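Local structure of probable arylamine n-acetyl transferase (4GUZ) at residues E17-D25 / R37-I46; C79-L90 / A114-R122. The protein probably transfers an acetyl group from acetyl-coenzyme A to arylamine substrates, as other members of the arylamine N-acetyltransferase family do. All blocks are in the same frame, centred on the assembly; numbering follows the deposited sequence.

Contact 1 (E17-D25 / R37-I46); sequences EYLAFIGFD and RLQRGHVLNI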
loop_
_atom_site.group_PDB
_atom_site.type_symbol
_atom_site.label_atom_id
_atom_site.label_comp_id
_atom_site.label_asym_id
_atom_site.label_seq_id
_atom_site.Cartn_x
_atom_site.Cartn_y
_atom_site.Cartn_z
ATOM N N GLU A 17 -13.725 -2.603 -15.185
ATOM C CA GLU A 17 -14.228 -2.839 -13.832
ATOM C C GLU A 17 -13.334 -2.154 -12.789
ATOM O O GLU A 17 -13.839 -1.529 -11.855
ATOM C CB GLU A 17 -14.295 -4.337 -13.569
ATOM C CG GLU A 17 -15.171 -4.694 -12.387
ATOM C CD GLU A 17 -15.098 -6.139 -11.940
ATOM O OE1 GLU A 17 -14.638 -7.008 -12.718
ATOM O OE2 GLU A 17 -15.540 -6.400 -10.802
ATOM N N TYR A 18 -12.012 -2.275 -12.963
ATOM C CA TYR A 18 -11.050 -1.657 -12.053
ATOM C C TYR A 18 -11.188 -0.140 -12.114
ATOM O O TYR A 18 -11.234 0.499 -11.062
ATOM C CB TYR A 18 -9.597 -2.103 -12.374
ATOM C CG TYR A 18 -8.557 -1.280 -11.632
ATOM C CD1 TYR A 18 -8.102 -1.666 -10.374
ATOM C CD2 TYR A 18 -8.093 -0.074 -12.153
ATOM C CE1 TYR A 18 -7.200 -0.880 -9.660
ATOM C CE2 TYR A 18 -7.215 0.735 -11.434
ATOM C CZ TYR A 18 -6.745 0.307 -10.202
ATOM O OH TYR A 18 -5.867 1.085 -9.498
ATOM N N LEU A 19 -11.246 0.436 -13.334
ATOM C CA LEU A 19 -11.308 1.891 -13.513
ATOM C C LEU A 19 -12.607 2.481 -12.971
ATOM O O LEU A 19 -12.577 3.572 -12.408
ATOM C CB LEU A 19 -11.093 2.294 -14.977
ATOM C CG LEU A 19 -9.719 1.910 -15.561
ATOM C CD1 LEU A 19 -9.678 2.131 -17.084
ATOM C CD2 LEU A 19 -8.586 2.675 -14.890
ATOM N N ALA A 20 -13.731 1.756 -13.102
ATOM C CA ALA A 20 -15.014 2.209 -12.572
ATOM C C ALA A 20 -14.959 2.218 -11.035
ATOM O O ALA A 20 -15.424 3.171 -10.410
ATOM C CB ALA A 20 -16.139 1.304 -13.063
ATOM N N PHE A 21 -14.332 1.177 -10.442
ATOM C CA PHE A 21 -14.175 1.025 -8.992
ATOM C C PHE A 21 -13.365 2.169 -8.374
ATOM O O PHE A 21 -13.714 2.641 -7.296
ATOM C CB PHE A 21 -13.493 -0.307 -8.651
ATOM C CG PHE A 21 -13.570 -0.651 -7.179
ATOM C CD1 PHE A 21 -14.648 -1.370 -6.672
ATOM C CD2 PHE A 21 -12.560 -0.263 -6.301
ATOM C CE1 PHE A 21 -14.718 -1.689 -5.313
ATOM C CE2 PHE A 21 -12.636 -0.578 -4.940
ATOM C CZ PHE A 21 -13.713 -1.294 -4.460
ATOM N N ILE A 22 -12.269 2.569 -9.032
ATOM C CA ILE A 22 -11.382 3.621 -8.527
ATOM C C ILE A 22 -11.875 5.007 -8.979
ATOM O O ILE A 22 -11.243 6.018 -8.680
ATOM C CB ILE A 22 -9.886 3.362 -8.894
ATOM C CG1 ILE A 22 -9.608 3.459 -10.423
ATOM C CG2 ILE A 22 -9.387 2.044 -8.300
ATOM C CD1 ILE A 22 -8.241 4.172 -10.749
ATOM N N GLY A 23 -13.027 5.046 -9.644
ATOM C CA GLY A 23 -13.644 6.289 -10.103
ATOM C C GLY A 23 -12.849 7.003 -11.171
ATOM O O GLY A 23 -12.850 8.237 -11.227
ATOM N N PHE A 24 -12.146 6.236 -12.012
ATOM C CA PHE A 24 -11.371 6.795 -13.111
ATOM C C PHE A 24 -12.243 6.913 -14.360
ATOM O O PHE A 24 -12.942 5.962 -14.726
ATOM C CB PHE A 24 -10.137 5.927 -13.417
ATOM C CG PHE A 24 -9.241 6.455 -14.514
ATOM C CD1 PHE A 24 -8.084 7.160 -14.208
ATOM C CD2 PHE A 24 -9.541 6.224 -15.859
ATOM C CE1 PHE A 24 -7.251 7.642 -15.222
ATOM C CE2 PHE A 24 -8.729 6.741 -16.870
ATOM C CZ PHE A 24 -7.576 7.424 -16.542
ATOM N N ASP A 25 -12.134 8.054 -15.045
ATOM C CA ASP A 25 -12.803 8.309 -16.319
ATOM C C ASP A 25 -11.907 9.213 -17.165
ATOM O O ASP A 25 -10.958 9.802 -16.647
ATOM C CB ASP A 25 -14.217 8.913 -16.129
ATOM C CG ASP A 25 -14.305 10.143 -15.247
ATOM O OD1 ASP A 25 -13.391 11.002 -15.323
ATOM O OD2 ASP A 25 -15.314 10.277 -14.515
ATOM N N ARG A 37 -4.350 10.531 -11.865
ATOM C CA ARG A 37 -5.743 10.138 -11.615
ATOM C C ARG A 37 -5.833 8.675 -11.177
ATOM O O ARG A 37 -6.668 8.357 -10.333
ATOM C CB ARG A 37 -6.629 10.396 -12.841
ATOM C CG ARG A 37 -6.762 11.897 -13.164
ATOM C CD ARG A 37 -7.989 12.271 -13.999
ATOM N NE ARG A 37 -8.209 11.428 -15.183
ATOM C CZ ARG A 37 -7.480 11.451 -16.297
ATOM N NH1 ARG A 37 -6.426 12.255 -16.395
ATOM N NH2 ARG A 37 -7.782 10.647 -17.309
ATOM N N LEU A 38 -4.945 7.807 -11.711
ATOM C CA LEU A 38 -4.899 6.370 -11.380
ATOM C C LEU A 38 -4.487 6.171 -9.931
ATOM O O LEU A 38 -5.167 5.474 -9.190
ATOM C CB LEU A 38 -3.935 5.602 -12.291
ATOM C CG LEU A 38 -4.364 5.318 -13.726
ATOM C CD1 LEU A 38 -3.230 4.700 -14.490
ATOM C CD2 LEU A 38 -5.556 4.374 -13.777
ATOM N N GLN A 39 -3.388 6.804 -9.525
ATOM C CA GLN A 39 -2.916 6.671 -8.158
ATOM C C GLN A 39 -3.927 7.254 -7.145
ATOM O O GLN A 39 -4.225 6.592 -6.155
ATOM C CB GLN A 39 -1.542 7.321 -7.985
ATOM C CG GLN A 39 -1.037 7.160 -6.549
ATOM C CD GLN A 39 0.456 7.189 -6.378
ATOM O OE1 GLN A 39 1.229 7.048 -7.323
ATOM N NE2 GLN A 39 0.884 7.155 -5.128
ATOM N N ARG A 40 -4.451 8.472 -7.382
ATOM C CA ARG A 40 -5.402 9.071 -6.447
ATOM C C ARG A 40 -6.624 8.167 -6.241
ATOM O O ARG A 40 -6.995 7.910 -5.103
ATOM C CB ARG A 40 -5.831 10.481 -6.901
ATOM C CG ARG A 40 -6.517 11.264 -5.785
ATOM C CD ARG A 40 -6.898 12.663 -6.211
ATOM N NE ARG A 40 -7.824 13.311 -5.271
ATOM C CZ ARG A 40 -7.484 14.251 -4.396
ATOM N NH1 ARG A 40 -6.221 14.650 -4.295
ATOM N NH2 ARG A 40 -8.406 14.807 -3.619
ATOM N N GLY A 41 -7.207 7.678 -7.333
ATOM C CA GLY A 41 -8.374 6.800 -7.279
ATOM C C GLY A 41 -8.083 5.475 -6.594
ATOM O O GLY A 41 -8.910 4.988 -5.818
ATOM N N HIS A 42 -6.920 4.880 -6.882
ATOM C CA HIS A 42 -6.518 3.582 -6.308
ATOM C C HIS A 42 -6.368 3.715 -4.790
ATOM O O HIS A 42 -6.991 2.951 -4.034
ATOM C CB HIS A 42 -5.213 3.036 -6.956
ATOM C CG HIS A 42 -4.706 1.761 -6.340
ATOM N ND1 HIS A 42 -4.790 0.557 -7.006
ATOM C CD2 HIS A 42 -4.176 1.544 -5.108
ATOM C CE1 HIS A 42 -4.326 -0.352 -6.163
ATOM N NE2 HIS A 42 -3.946 0.199 -5.008
ATOM N N VAL A 43 -5.574 4.703 -4.359
ATOM C CA VAL A 43 -5.274 4.932 -2.942
ATOM C C VAL A 43 -6.575 5.226 -2.164
ATOM O O VAL A 43 -6.787 4.636 -1.114
ATOM C CB VAL A 43 -4.194 6.030 -2.754
ATOM C CG1 VAL A 43 -4.003 6.370 -1.285
ATOM C CG2 VAL A 43 -2.872 5.594 -3.370
ATOM N N LEU A 44 -7.477 6.026 -2.735
ATOM C CA LEU A 44 -8.726 6.369 -2.061
ATOM C C LEU A 44 -9.764 5.223 -1.991
ATOM O O LEU A 44 -10.485 5.140 -0.998
ATOM C CB LEU A 44 -9.378 7.584 -2.739
ATOM C CG LEU A 44 -8.740 8.940 -2.433
ATOM C CD1 LEU A 44 -9.357 10.040 -3.290
ATOM C CD2 LEU A 44 -8.821 9.280 -0.937
ATOM N N ASN A 45 -9.824 4.340 -3.001
ATOM C CA ASN A 45 -10.888 3.330 -3.049
ATOM C C ASN A 45 -10.460 1.875 -2.766
ATOM O O ASN A 45 -11.255 1.118 -2.203
ATOM C CB ASN A 45 -11.562 3.394 -4.411
ATOM C CG ASN A 45 -12.233 4.727 -4.653
ATOM O OD1 ASN A 45 -13.288 5.022 -4.092
ATOM N ND2 ASN A 45 -11.631 5.566 -5.476
ATOM N N ILE A 46 -9.243 1.462 -3.153
ATOM C CA ILE A 46 -8.827 0.073 -2.867
ATOM C C ILE A 46 -8.528 -0.003 -1.385
ATOM O O ILE A 46 -7.739 0.787 -0.877
ATOM C CB ILE A 46 -7.635 -0.408 -3.738
ATOM C CG1 ILE A 46 -7.864 -0.144 -5.265
ATOM C CG2 ILE A 46 -7.300 -1.876 -3.440
ATOM C CD1 ILE A 46 -8.907 -1.044 -5.982
#
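Ile22 lies across the backbone of Gly41 and His42, its CG2 3.8 Å from His42 CA. With chi1 at 67° CG1 is wedged against its own main chain, and with chi2 at 140°, away from a staggered value, CD1 comes to lie by the carbonyl O of Leu38. The main chains come closest here: Ile22 O touches Gly41 CA at 3.3 Å in a CA-H...O contact. Just beyond, Gly23 closes helix 15-21 with a Schellman motif, and its positive phi turns the chain so that Phe24 points back at the second helix.

Phe24 packs between Leu38 and Arg37. Leu38 CD2 makes an off-centre CH-pi contact with the ring, 4.2 Å from its centroid, and also meets Leu19 CD2 at 3.6 Å. The guanidinium of Arg37 runs nearly parallel to the Phe24 ring, the planes 23° apart, with CE1 over one guanidinium face; at its edge, NH2 gives a weak hydrogen bond to Asp25 O.

Near Ile22 CG2, which lies over one face of the Tyr18 ring, Tyr18 OH and His42 ND1 share a 2.8 Å hydrogen bond in which either may be the donor. Within 37-46, Ile46 CG1 lies over the centre of the His42 ring, 3.6 Å from its plane, and Ile46 CD1 reaches across to Phe21 CD2. Asn45 ND2 folds back to Gly41 O, on a lone pair, so that oxygen accepts from both the side chain and the backbone N of Asn45.

The axes of 17-21 and 37-45 run 74° apart in the N-terminal helical part of the fold. Helix 63-72 packs against Phe21 and Ile46 through Leu71, and helix 79-92 packs against Tyr18 through Leu85, Phe86 and Val89, with His82 taking the other ring nitrogen of His42.

Contact 2 (C79-L90 / A114-R122); sequences CYEHVALFGAVL and ATHGMLVVR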
loop_
_atom_site.group_PDB
_atom_site.type_symbol
_atom_site.label_atom_id
_atom_site.label_comp_id
_atom_site.label_asym_id
_atom_site.label_seq_id
_atom_site.Cartn_x
_atom_site.Cartn_y
_atom_site.Cartn_z
ATOM N N CYS A 79 0.343 -4.423 0.747
ATOM C CA CYS A 79 1.183 -3.862 -0.319
ATOM C C CYS A 79 1.275 -4.717 -1.593
ATOM O O CYS A 79 1.044 -4.192 -2.683
ATOM C CB CYS A 79 2.568 -3.453 0.186
ATOM S SG CYS A 79 3.704 -4.823 0.542
ATOM N N TYR A 80 1.543 -6.021 -1.446
ATOM C CA TYR A 80 1.780 -6.906 -2.578
ATOM C C TYR A 80 0.512 -7.139 -3.402
ATOM O O TYR A 80 0.612 -7.273 -4.615
ATOM C CB TYR A 80 2.468 -8.204 -2.115
ATOM C CG TYR A 80 3.879 -7.933 -1.637
ATOM C CD1 TYR A 80 4.768 -7.198 -2.416
ATOM C CD2 TYR A 80 4.296 -8.327 -0.367
ATOM C CE1 TYR A 80 6.031 -6.848 -1.942
ATOM C CE2 TYR A 80 5.566 -7.995 0.113
ATOM C CZ TYR A 80 6.440 -7.287 -0.696
ATOM O OH TYR A 80 7.696 -6.963 -0.265
ATOM N N GLU A 81 -0.671 -7.066 -2.785
ATOM C CA GLU A 81 -1.933 -7.194 -3.519
ATOM C C GLU A 81 -2.193 -5.919 -4.320
ATOM O O GLU A 81 -2.576 -5.979 -5.492
ATOM C CB GLU A 81 -3.081 -7.456 -2.553
ATOM C CG GLU A 81 -3.043 -8.852 -1.995
ATOM C CD GLU A 81 -3.962 -8.998 -0.806
ATOM O OE1 GLU A 81 -3.541 -8.608 0.306
ATOM O OE2 GLU A 81 -5.104 -9.482 -0.984
ATOM N N HIS A 82 -1.959 -4.756 -3.672
ATOM C CA HIS A 82 -2.079 -3.432 -4.283
ATOM C C HIS A 82 -1.103 -3.291 -5.467
ATOM O O HIS A 82 -1.504 -2.817 -6.531
ATOM C CB HIS A 82 -1.780 -2.339 -3.229
ATOM C CG HIS A 82 -2.928 -2.035 -2.327
ATOM N ND1 HIS A 82 -3.746 -0.957 -2.551
ATOM C CD2 HIS A 82 -3.376 -2.707 -1.238
ATOM C CE1 HIS A 82 -4.652 -0.982 -1.582
ATOM N NE2 HIS A 82 -4.468 -2.020 -0.767
ATOM N N VAL A 83 0.180 -3.674 -5.279
ATOM C CA VAL A 83 1.198 -3.563 -6.352
ATOM C C VAL A 83 0.852 -4.531 -7.520
ATOM O O VAL A 83 0.975 -4.127 -8.680
ATOM C CB VAL A 83 2.646 -3.731 -5.825
ATOM C CG1 VAL A 83 3.635 -4.043 -6.949
ATOM C CG2 VAL A 83 3.084 -2.473 -5.090
ATOM N N ALA A 84 0.352 -5.755 -7.229
ATOM C CA ALA A 84 -0.050 -6.689 -8.300
ATOM C C ALA A 84 -1.130 -6.036 -9.172
ATOM O O ALA A 84 -0.989 -5.994 -10.390
ATOM C CB ALA A 84 -0.562 -8.006 -7.708
ATOM N N LEU A 85 -2.155 -5.435 -8.537
ATOM C CA LEU A 85 -3.245 -4.791 -9.234
ATOM C C LEU A 85 -2.794 -3.561 -9.982
ATOM O O LEU A 85 -3.149 -3.400 -11.147
ATOM C CB LEU A 85 -4.363 -4.426 -8.242
ATOM C CG LEU A 85 -5.778 -4.318 -8.797
ATOM C CD1 LEU A 85 -6.261 -5.661 -9.354
ATOM C CD2 LEU A 85 -6.738 -3.913 -7.689
ATOM N N PHE A 86 -1.999 -2.697 -9.338
ATOM C CA PHE A 86 -1.577 -1.458 -9.975
ATOM C C PHE A 86 -0.618 -1.738 -11.104
ATOM O O PHE A 86 -0.749 -1.113 -12.158
ATOM C CB PHE A 86 -0.981 -0.480 -8.957
ATOM C CG PHE A 86 -1.019 0.971 -9.388
ATOM C CD1 PHE A 86 -2.202 1.699 -9.332
ATOM C CD2 PHE A 86 0.148 1.636 -9.762
ATOM C CE1 PHE A 86 -2.238 3.041 -9.738
ATOM C CE2 PHE A 86 0.115 2.982 -10.155
ATOM C CZ PHE A 86 -1.077 3.680 -10.120
ATOM N N GLY A 87 0.264 -2.729 -10.912
ATOM C CA GLY A 87 1.215 -3.181 -11.918
ATOM C C GLY A 87 0.508 -3.689 -13.151
ATOM O O GLY A 87 0.902 -3.365 -14.277
ATOM N N ALA A 88 -0.588 -4.440 -12.940
ATOM C CA ALA A 88 -1.418 -4.969 -14.029
ATOM C C ALA A 88 -2.068 -3.838 -14.800
ATOM O O ALA A 88 -2.104 -3.904 -16.024
ATOM C CB ALA A 88 -2.480 -5.905 -13.483
ATOM N N VAL A 89 -2.558 -2.794 -14.097
ATOM C CA VAL A 89 -3.191 -1.619 -14.726
ATOM C C VAL A 89 -2.154 -0.865 -15.554
ATOM O O VAL A 89 -2.435 -0.550 -16.709
ATOM C CB VAL A 89 -3.906 -0.663 -13.728
ATOM C CG1 VAL A 89 -4.650 0.452 -14.464
ATOM C CG2 VAL A 89 -4.876 -1.419 -12.837
ATOM N N LEU A 90 -0.955 -0.577 -14.973
ATOM C CA LEU A 90 0.101 0.173 -15.666
ATOM C C LEU A 90 0.494 -0.530 -16.977
ATOM O O LEU A 90 0.667 0.137 -18.008
ATOM C CB LEU A 90 1.335 0.366 -14.758
ATOM C CG LEU A 90 1.158 1.282 -13.530
ATOM C CD1 LEU A 90 2.443 1.359 -12.706
ATOM C CD2 LEU A 90 0.648 2.676 -13.912
ATOM N N ALA A 114 13.736 -5.664 3.067
ATOM C CA ALA A 114 13.073 -4.960 1.957
ATOM C C ALA A 114 11.765 -5.629 1.625
ATOM O O ALA A 114 11.689 -6.390 0.656
ATOM C CB ALA A 114 13.985 -4.915 0.742
ATOM N N THR A 115 10.712 -5.336 2.416
ATOM C CA THR A 115 9.441 -6.021 2.262
ATOM C C THR A 115 8.246 -5.073 1.967
ATOM O O THR A 115 7.097 -5.436 2.227
ATOM C CB THR A 115 9.199 -6.945 3.476
ATOM O OG1 THR A 115 9.403 -6.235 4.700
ATOM C CG2 THR A 115 10.091 -8.186 3.450
ATOM N N HIS A 116 8.502 -3.924 1.325
ATOM C CA HIS A 116 7.419 -3.043 0.886
ATOM C C HIS A 116 7.537 -2.827 -0.605
ATOM O O HIS A 116 8.474 -2.183 -1.045
ATOM C CB HIS A 116 7.393 -1.701 1.640
ATOM C CG HIS A 116 6.351 -0.760 1.117
ATOM N ND1 HIS A 116 5.011 -1.113 1.089
ATOM C CD2 HIS A 116 6.491 0.476 0.577
ATOM C CE1 HIS A 116 4.376 -0.078 0.555
ATOM N NE2 HIS A 116 5.224 0.901 0.230
ATOM N N GLY A 117 6.615 -3.400 -1.375
ATOM C CA GLY A 117 6.675 -3.252 -2.821
ATOM C C GLY A 117 6.081 -1.937 -3.273
ATOM O O GLY A 117 5.079 -1.484 -2.710
ATOM N N MET A 118 6.714 -1.316 -4.280
ATOM C CA MET A 118 6.310 -0.061 -4.919
ATOM C C MET A 118 6.608 -0.165 -6.395
ATOM O O MET A 118 7.349 -1.069 -6.815
ATOM C CB MET A 118 7.078 1.137 -4.315
ATOM C CG MET A 118 6.748 1.379 -2.848
ATOM S SD MET A 118 7.807 2.578 -2.048
ATOM C CE MET A 118 9.324 1.640 -1.842
ATOM N N LEU A 119 6.078 0.765 -7.173
ATOM C CA LEU A 119 6.300 0.819 -8.608
ATOM C C LEU A 119 6.873 2.171 -9.014
ATOM O O LEU A 119 6.548 3.195 -8.394
ATOM C CB LEU A 119 4.995 0.532 -9.363
ATOM C CG LEU A 119 4.396 -0.850 -9.092
ATOM C CD1 LEU A 119 2.878 -0.831 -9.195
ATOM C CD2 LEU A 119 5.035 -1.938 -9.963
ATOM N N VAL A 120 7.767 2.164 -10.029
ATOM C CA VAL A 120 8.386 3.393 -10.552
ATOM C C VAL A 120 8.000 3.492 -12.031
ATOM O O VAL A 120 8.143 2.515 -12.761
ATOM C CB VAL A 120 9.926 3.460 -10.314
ATOM C CG1 VAL A 120 10.542 4.709 -10.959
ATOM C CG2 VAL A 120 10.246 3.442 -8.821
ATOM N N VAL A 121 7.501 4.660 -12.453
ATOM C CA VAL A 121 7.066 4.935 -13.818
ATOM C C VAL A 121 8.060 5.900 -14.496
ATOM O O VAL A 121 8.469 6.898 -13.896
ATOM C CB VAL A 121 5.612 5.480 -13.843
ATOM C CG1 VAL A 121 5.191 5.920 -15.246
ATOM C CG2 VAL A 121 4.636 4.441 -13.304
ATOM N N ARG A 122 8.431 5.587 -15.760
ATOM C CA ARG A 122 9.322 6.406 -16.586
ATOM C C ARG A 122 8.498 7.252 -17.570
ATOM O O ARG A 122 7.789 6.690 -18.409
ATOM C CB ARG A 122 10.330 5.517 -17.339
ATOM C CG ARG A 122 11.479 5.025 -16.474
ATOM C CD ARG A 122 12.511 4.312 -17.320
ATOM N NE ARG A 122 12.211 2.890 -17.427
ATOM C CZ ARG A 122 12.868 1.943 -16.768
ATOM N NH1 ARG A 122 13.887 2.260 -15.977
ATOM N NH2 ARG A 122 12.528 0.671 -16.913
#
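Cys79 CB rests against the imidazole of His116, 3.5 Å from ND1, and these two residues, with Asp131 hydrogen-bonded to His116 NE2, have the geometry of the Cys-His-Asp triad of arylamine N-acetyltransferases, probably the catalytic centre here as in its relatives. The cysteine stands at the start of helix 79-92 and the histidine on strand 116-123 of the large antiparallel sheet. Helix and strand run in nearly the same direction, 21° apart.

A chi1 of 74° tucks the thiol of Cys79 back over its own main chain. From there SG lies over the centre of the Tyr80 ring, 3.5 Å above its plane, while its approach to the His116 ring is oblique. Tyr80 in turn stretches along the backbone of Thr115 to Gly117, bringing CE1 within 3.5 Å of Gly117 N. The Tyr80 hydroxyl ends beside the Thr115 carbonyl but is hydrogen-bonded to Gln101. Thr115 and His116 both face Gly102 in a classic beta bulge, a local break in the regular strand right at the histidine.

Farther along, the side chains that meet are apolar. Val83 splits its branches: CG2 sits at Gly117 O, and Val83 CG1 lies 3.9 Å from Leu119 CG, the two side chains pointing past one another in opposed senses. Leu119 meets Val83, Phe86, Gly87 and Leu90; its CD1 also touches Gly87 N. Leu90 crosses Val121 at a slant, CD1 to CG2. Phe86 offers Leu119 its edge instead of its face: Leu119 CD1 lies in the plane of the ring, 3.7 Å from Phe86 CD2.

In the fold
Helix 79-92 joins the two contacts, whose centres lie 15 Å apart. In contact 2 it packs on strand 116-123; another side of the same helix packs against contact 1. The polar link is a probable hydrogen bond of 2.7 Å between His42 NE2 and His82 ND1, and His82 NE2 is hydrogen-bonded to Lys47 O. Around it side chains pack: Tyr18 CE1 lies 3.6 Å from Leu85 CD2, and Ile46 CG2 lies 3.4 Å from His82 CE1. Phe86 belongs to both neighbourhoods, touching Leu119 in contact 2 and Leu38 and His42 in contact 1. The helix that contact 1 meets thus carries Cys79, the probable nucleophile, at its start.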